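Transcriptional regulator, TetR family (Agrobacterium tumefaciens, PDB 2G7S) probably binds operator DNA through an N-terminal helix-turn-helix domain and regulates transcription, as a dimer whose helical C-terminal domain may sense a ligand. Local coordinates at residues T19-I22 with S28-Y31; A87-W92 with A183-M188; E73-I78 with L82-A87. All blocks are in the same frame, centred on the assembly; numbering follows the deposited sequence. Where two conformers were deposited one is given.

Contact 1. Residues T19-I22 with S28-Y31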
# COMPACT_ATOMS: atom_id res chain seq x y z
N THR A 19 15.49 3.88 -8.05
CA THR A 19 14.48 4.55 -8.84
C THR A 19 13.56 3.55 -9.51
O THR A 19 12.34 3.72 -9.52
CB THR A 19 15.21 5.42 -9.89
OG1 THR A 19 16.00 6.37 -9.17
CG2 THR A 19 14.25 6.13 -10.80
N LEU A 20 14.12 2.44 -10.01
CA LEU A 20 13.28 1.44 -10.69
C LEU A 20 12.32 0.75 -9.70
O LEU A 20 11.17 0.46 -10.03
CB LEU A 20 14.11 0.35 -11.45
CG LEU A 20 15.08 0.97 -12.52
CD1 LEU A 20 15.87 -0.18 -13.11
CD2 LEU A 20 14.23 1.70 -13.60
N ILE A 21 12.82 0.42 -8.50
CA ILE A 21 12.01 -0.30 -7.56
C ILE A 21 10.81 0.56 -7.07
O ILE A 21 9.72 0.01 -6.76
CB ILE A 21 12.86 -0.86 -6.42
CG1 ILE A 21 12.44 -2.21 -5.97
CG2 ILE A 21 13.23 0.20 -5.43
CD1 ILE A 21 13.45 -2.94 -5.06
N ILE A 22 11.01 1.89 -7.01
CA ILE A 22 9.90 2.75 -6.62
C ILE A 22 8.80 2.81 -7.66
O ILE A 22 7.63 3.15 -7.35
CB ILE A 22 10.49 4.14 -6.20
CG1 ILE A 22 11.26 3.98 -4.90
CG2 ILE A 22 9.38 5.18 -6.01
CD1 ILE A 22 12.16 5.20 -4.66
N SER A 28 9.72 -5.72 -10.93
CA SER A 28 9.41 -4.84 -12.06
C SER A 28 10.66 -4.41 -12.82
O SER A 28 10.52 -3.61 -13.78
CB SER A 28 8.76 -3.57 -11.55
OG SER A 28 9.61 -2.72 -10.80
N PHE A 29 11.85 -4.81 -12.37
CA PHE A 29 13.10 -4.45 -13.07
C PHE A 29 14.02 -5.64 -13.11
O PHE A 29 13.90 -6.56 -12.31
CB PHE A 29 13.77 -3.23 -12.43
CG PHE A 29 14.39 -3.53 -11.12
CD1 PHE A 29 15.75 -3.79 -11.06
CD2 PHE A 29 13.63 -3.65 -9.92
CE1 PHE A 29 16.40 -4.13 -9.88
CE2 PHE A 29 14.29 -4.02 -8.75
CZ PHE A 29 15.65 -4.24 -8.68
N SER A 30 14.94 -5.59 -14.09
CA SER A 30 15.89 -6.67 -14.29
C SER A 30 17.30 -6.04 -14.32
O SER A 30 17.48 -4.80 -14.46
CB SER A 30 15.74 -7.31 -15.66
OG SER A 30 15.84 -6.33 -16.68
N TYR A 31 18.30 -6.91 -14.29
CA TYR A 31 19.67 -6.40 -14.52
C TYR A 31 19.79 -5.80 -15.91
O TYR A 31 20.53 -4.81 -16.08
CB TYR A 31 20.71 -7.53 -14.36
CG TYR A 31 21.06 -7.84 -12.93
CD1 TYR A 31 20.22 -7.42 -11.86
CD2 TYR A 31 22.25 -8.50 -12.62
CE1 TYR A 31 20.57 -7.72 -10.55
CE2 TYR A 31 22.62 -8.78 -11.30
CZ TYR A 31 21.76 -8.40 -10.27
OH TYR A 31 22.13 -8.65 -8.99

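Contact 2. Residues A87-W92 with A183-M188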
# COMPACT_ATOMS: atom_id res chain seq x y z
N ALA A 87 6.20 18.44 9.82
CA ALA A 87 7.32 18.52 8.88
C ALA A 87 7.54 17.19 8.17
O ALA A 87 7.96 17.16 7.00
CB ALA A 87 8.63 18.93 9.62
N TYR A 88 7.27 16.08 8.85
CA TYR A 88 7.36 14.75 8.19
C TYR A 88 6.33 14.64 7.06
O TYR A 88 6.66 14.16 5.95
CB TYR A 88 7.18 13.69 9.32
CG TYR A 88 6.99 12.30 8.80
CD1 TYR A 88 8.03 11.56 8.29
CD2 TYR A 88 5.75 11.72 8.82
CE1 TYR A 88 7.80 10.22 7.80
CE2 TYR A 88 5.54 10.44 8.34
CZ TYR A 88 6.53 9.71 7.84
OH TYR A 88 6.30 8.41 7.40
N ILE A 89 5.09 15.08 7.31
CA ILE A 89 4.09 15.11 6.27
C ILE A 89 4.57 15.96 5.09
O ILE A 89 4.36 15.61 3.92
CB ILE A 89 2.74 15.61 6.81
CG1 ILE A 89 2.16 14.53 7.74
CG2 ILE A 89 1.72 15.99 5.67
CD1 ILE A 89 0.86 14.94 8.36
N GLY A 90 5.17 17.11 5.42
CA GLY A 90 5.68 18.01 4.35
C GLY A 90 6.79 17.39 3.54
O GLY A 90 6.88 17.60 2.29
N TYR A 91 7.63 16.60 4.20
CA TYR A 91 8.72 15.92 3.50
C TYR A 91 8.12 15.00 2.44
O TYR A 91 8.54 15.01 1.29
CB TYR A 91 9.51 15.09 4.53
CG TYR A 91 10.32 13.99 3.88
CD1 TYR A 91 11.48 14.27 3.13
CD2 TYR A 91 9.88 12.68 3.95
CE1 TYR A 91 12.19 13.21 2.53
CE2 TYR A 91 10.58 11.65 3.36
CZ TYR A 91 11.71 11.92 2.68
OH TYR A 91 12.34 10.76 2.08
N TRP A 92 7.10 14.22 2.79
CA TRP A 92 6.52 13.29 1.79
C TRP A 92 5.77 14.07 0.67
O TRP A 92 5.83 13.68 -0.49
CB TRP A 92 5.60 12.26 2.45
CG TRP A 92 6.40 11.13 2.87
CD1 TRP A 92 6.61 10.66 4.18
CD2 TRP A 92 7.14 10.24 2.01
NE1 TRP A 92 7.46 9.55 4.14
CE2 TRP A 92 7.80 9.29 2.83
CE3 TRP A 92 7.28 10.16 0.62
CZ2 TRP A 92 8.60 8.27 2.30
CZ3 TRP A 92 8.11 9.16 0.10
CH2 TRP A 92 8.79 8.25 0.96
N ALA A 183 -4.46 15.83 2.01
CA ALA A 183 -5.89 15.80 2.34
C ALA A 183 -6.23 14.60 3.21
O ALA A 183 -7.23 14.62 3.98
CB ALA A 183 -6.71 15.72 1.07
N ILE A 184 -5.45 13.53 3.09
CA ILE A 184 -5.72 12.34 3.89
C ILE A 184 -4.97 12.39 5.23
O ILE A 184 -5.56 11.94 6.26
CB ILE A 184 -5.34 11.07 3.11
CG1 ILE A 184 -6.34 10.88 1.97
CG2 ILE A 184 -5.25 9.82 3.99
CD1 ILE A 184 -5.87 9.89 0.93
N THR A 185 -3.71 12.86 5.23
CA THR A 185 -2.91 12.73 6.43
C THR A 185 -3.06 13.91 7.41
O THR A 185 -2.91 13.72 8.63
CB THR A 185 -1.42 12.62 6.10
OG1 THR A 185 -1.01 13.72 5.28
CG2 THR A 185 -1.10 11.30 5.38
N ARG A 186 -3.37 15.10 6.88
CA ARG A 186 -3.32 16.29 7.74
C ARG A 186 -4.50 16.33 8.74
O ARG A 186 -4.36 16.91 9.83
CB ARG A 186 -3.17 17.56 6.89
CG ARG A 186 -1.73 17.57 6.31
CD ARG A 186 -1.59 18.74 5.32
NE ARG A 186 -0.22 18.85 4.82
CZ ARG A 186 0.75 19.35 5.55
NH1 ARG A 186 0.50 19.79 6.82
NH2 ARG A 186 2.01 19.43 5.04
N PRO A 187 -5.70 15.87 8.37
CA PRO A 187 -6.79 15.97 9.39
C PRO A 187 -6.44 15.31 10.73
O PRO A 187 -6.83 15.82 11.78
CB PRO A 187 -8.01 15.37 8.68
CG PRO A 187 -7.75 15.74 7.20
CD PRO A 187 -6.23 15.49 7.04
N MSE A 188 -5.66 14.21 10.72
CA MSE A 188 -5.29 13.57 12.00
C MSE A 188 -4.48 14.54 12.83
O MSE A 188 -4.71 14.69 14.05
CB MSE A 188 -4.50 12.26 11.82
CG MSE A 188 -4.08 11.70 13.22
SE MSE A 188 -3.41 9.93 13.11
CE MSE A 188 -2.46 9.89 14.91

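Contact 3. Residues E73-I78 with L82-A87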
# COMPACT_ATOMS: atom_id res chain seq x y z
N GLU A 73 16.96 14.53 11.67
CA GLU A 73 17.24 15.95 11.42
C GLU A 73 16.00 16.75 11.75
O GLU A 73 16.12 17.89 12.33
CB GLU A 73 17.76 16.15 9.98
CG GLU A 73 17.94 17.61 9.60
CD GLU A 73 19.37 17.96 9.35
OE1 GLU A 73 19.76 17.97 8.14
OE2 GLU A 73 20.12 18.22 10.34
N LEU A 74 14.80 16.24 11.44
CA LEU A 74 13.56 16.94 11.84
C LEU A 74 13.48 17.07 13.31
O LEU A 74 13.20 18.19 13.86
CB LEU A 74 12.30 16.15 11.46
CG LEU A 74 12.09 16.03 9.96
CD1 LEU A 74 10.78 15.29 9.61
CD2 LEU A 74 12.16 17.43 9.23
N GLU A 75 13.72 15.97 14.00
CA GLU A 75 13.67 15.92 15.43
C GLU A 75 14.69 16.89 16.02
O GLU A 75 14.39 17.64 16.98
CB GLU A 75 13.91 14.47 15.92
CG GLU A 75 13.66 14.25 17.34
CD GLU A 75 14.01 12.85 17.73
OE1 GLU A 75 13.87 11.89 16.88
OE2 GLU A 75 14.42 12.68 18.89
N LYS A 76 15.90 16.94 15.49
CA LYS A 76 16.93 17.86 15.98
C LYS A 76 16.53 19.34 15.84
O LYS A 76 16.77 20.12 16.77
CB LYS A 76 18.16 17.70 15.17
CG LYS A 76 19.35 18.46 15.73
CD LYS A 76 20.63 18.30 14.86
CE LYS A 76 20.55 19.15 13.65
NZ LYS A 76 21.70 18.91 12.79
N ASN A 77 16.05 19.73 14.63
CA ASN A 77 15.86 21.13 14.24
C ASN A 77 14.55 21.72 14.81
O ASN A 77 14.47 22.92 15.06
CB ASN A 77 15.88 21.27 12.71
CG ASN A 77 17.26 21.11 12.15
OD1 ASN A 77 18.22 21.41 12.85
ND2 ASN A 77 17.38 20.65 10.91
N ILE A 78 13.56 20.89 15.09
CA ILE A 78 12.21 21.33 15.41
C ILE A 78 11.92 20.98 16.88
O ILE A 78 12.03 19.84 17.27
CB ILE A 78 11.19 20.63 14.46
CG1 ILE A 78 11.56 20.87 13.02
CG2 ILE A 78 9.80 21.04 14.79
CD1 ILE A 78 10.71 19.93 12.05
N LEU A 82 4.47 18.26 17.67
CA LEU A 82 3.41 18.36 16.64
C LEU A 82 4.05 18.89 15.33
O LEU A 82 3.72 18.44 14.23
CB LEU A 82 2.31 19.34 17.11
CG LEU A 82 1.25 19.72 16.05
CD1 LEU A 82 0.45 18.49 15.78
CD2 LEU A 82 0.43 20.94 16.57
N GLU A 83 4.97 19.85 15.46
CA GLU A 83 5.61 20.40 14.27
C GLU A 83 6.58 19.39 13.67
O GLU A 83 6.81 19.45 12.45
CB GLU A 83 6.31 21.73 14.64
CG GLU A 83 5.24 22.77 15.07
CD GLU A 83 4.22 23.08 14.01
OE1 GLU A 83 4.57 23.10 12.81
OE2 GLU A 83 3.04 23.25 14.37
N GLN A 84 7.10 18.45 14.43
CA GLN A 84 7.91 17.37 13.82
C GLN A 84 7.01 16.49 12.94
O GLN A 84 7.41 16.15 11.80
CB GLN A 84 8.54 16.49 14.95
CG GLN A 84 9.63 17.31 15.72
CD GLN A 84 10.07 16.60 17.00
OE1 GLN A 84 9.55 15.54 17.39
NE2 GLN A 84 11.06 17.18 17.65
N LEU A 85 5.80 16.15 13.43
CA LEU A 85 4.90 15.35 12.58
C LEU A 85 4.49 16.18 11.34
O LEU A 85 4.41 15.60 10.23
CB LEU A 85 3.66 14.93 13.33
CG LEU A 85 3.96 14.10 14.58
CD1 LEU A 85 2.63 13.92 15.34
CD2 LEU A 85 4.51 12.74 14.14
N ARG A 86 4.24 17.47 11.53
CA ARG A 86 3.80 18.26 10.37
C ARG A 86 4.95 18.33 9.34
O ARG A 86 4.72 18.29 8.09
CB ARG A 86 3.49 19.71 10.81
CG ARG A 86 2.71 20.53 9.71
CD ARG A 86 2.60 22.05 10.06
NE ARG A 86 2.16 22.21 11.44
CZ ARG A 86 0.91 22.06 11.84
NH1 ARG A 86 -0.05 21.82 10.92
NH2 ARG A 86 0.58 22.15 13.15
N ALA A 87 6.20 18.44 9.82
CA ALA A 87 7.32 18.52 8.88
C ALA A 87 7.54 17.19 8.17
O ALA A 87 7.96 17.16 7.00
CB ALA A 87 8.63 18.93 9.62

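Contact 1. Residues T19-I22 with S28-Y31
In the TetR-type DNA-binding domain, Leu-20 and Ile-21 near the end of helix 6-24 pack on Phe-29, in the loop that leads into helix 31-38, the first helix of the helix-turn-helix as the family is usually described. Leu-20 touches with both the root and one branch end of its side chain: Leu-20 CB lies 3.7 Å from Phe-29 CB, and Leu-20 CD1 reaches the same Phe-29 CB at 3.8 Å. Farther out on the ring, Phe-29 CE2 is met by the long branch of Ile-21, with CG1 at 3.8 Å and CD1 at 3.9 Å. In Phe-29, CG stands between the backbone N and the carbonyl carbon (chi1 72°), which directs the ring toward helix 6-24, where both side chains meet it at a slant. Ser-28 OG comes within 3.6 Å of Leu-20 O, but its hydrogen bond goes to Gly-25 O. The side-chain contacts on Phe-29 are apolar, and the Ser-28 hydroxyl has its partner within the turn that follows the helix. Past the contact, Ser-30 is the N-cap of helix 31-38. Lys-52 makes a cation-pi contact with Phe-29 and a hydrogen bond to its carbonyl oxygen, while Val-56 of the same helix 52-77 packs on both Phe-29 and Ile-21, and Leu-109 of helix 105-110 touches Ile-21.

Contact 2. Residues A87-W92 with A183-M188
Ile-89 and Arg-186 meet where two helices run side by side in the C-terminal domain of the TetR fold, which in this family usually carries the ligand pocket. Helices 87-92 and 183-188 are almost exactly antiparallel, at 176°, with their axes 10.7 Å apart, so the gap is bridged by side chains rather than by close backbone packing. From CB, which points at the second helix, Ile-89 divides into two arms in the conformer described here. The short arm, CG2, lies anti to the backbone N and rests over one face of the Arg-186 guanidinium, 3.3 Å above its plane and offset toward the rim; Arg-186 CZ is 3.5 Å from Ile-89 CG2. The same methyl also touches Arg-186 CG at 3.8 Å, and thus lies against both the aliphatic root and the charged head of the arginine. On the long arm, CG1 leads to CD1, and Ile-89 CD1 stops 3.8 Å from Thr-185 OG1 and 4.0 Å from Thr-185 CB. That hydroxyl is hydrogen-bonded to Phe-181 O, one turn back in its own helix, so the isoleucine meets a polar atom that already has a partner. Phe-161, Phe-181 and Leu-189 also pack on Ile-89. Arg-186 stretches out from CG to NE and then turns at its last torsion, -76°, which brings the guanidinium across to helix 81-98. There NH2 forms a salt bridge with Glu-93 and passes Gly-90, whose backbone N is 3.9 Å from Arg-186 NH2.

Contact 3. Residues E73-I78 with L82-A87
Ile-78 O accepts a hydrogen bond of 2.9 Å from Gln-84 NE2, nearly straight at 160°, and the bond spans an antiparallel helix hairpin in which helix 52-77, the long connector from the DNA-binding domain, turns into helix 81-98. The oxygen lies close to the plane of the Gln-84 amide, whereas the donor is tilted 27° out of the carbonyl plane. Gln-84 reaches it with an extended chain, and its other amide atom, OE1, is held by Arg-141 of helix 118-144. Both ends of the amide thus have partners, which should fix the rotation of this buried group. Ile-78 is the first residue to leave the helix, and its side chain fills the angle of the hairpin. With CG2 anti to the backbone N, that methyl meets Glu-83 CB at 3.6 Å, while the longer arm carries CD1 to Ala-87 CB, a tight carbon pair at 3.4 Å. Leu-74, one turn earlier, adds CD2 against the same Ala-87 CB at 3.9 Å. The short segments cross at 142°. Toward helix 180-192, Arg-86 NH1 forms a salt bridge to Glu-190, and Arg-86 grips Glu-83 side-on: NE stands 2.9 Å from Glu-83 OE1 and NH2 3.0 Å from Glu-83 OE2, both oxygens near the guanidinium plane but met, on their syn sides, from clearly out of the carboxylate plane.

Overall arrangement
Contacts 2 and 3 share Ala-87 and helix 81-98, their centres about 12 Å apart, whereas contact 1 lies on the opposite side of the chain's centre, about 27 and 32 Å from them, centre to centre. Helix 52-77 joins the two regions: its start packs on the phenylalanine of contact 1 and its end forms one arm of contact 3. Contacts 1 and 2 are partly buried, while contact 3 is a surface hairpin. Their chemistry differs accordingly: mainly apolar packing round a phenylalanine in the DNA-binding domain, a methyl over a guanidinium in contact 2, and a side-chain-to-backbone hydrogen bond in contact 3. Arg-86 and Arg-186 pack together where the last two meet.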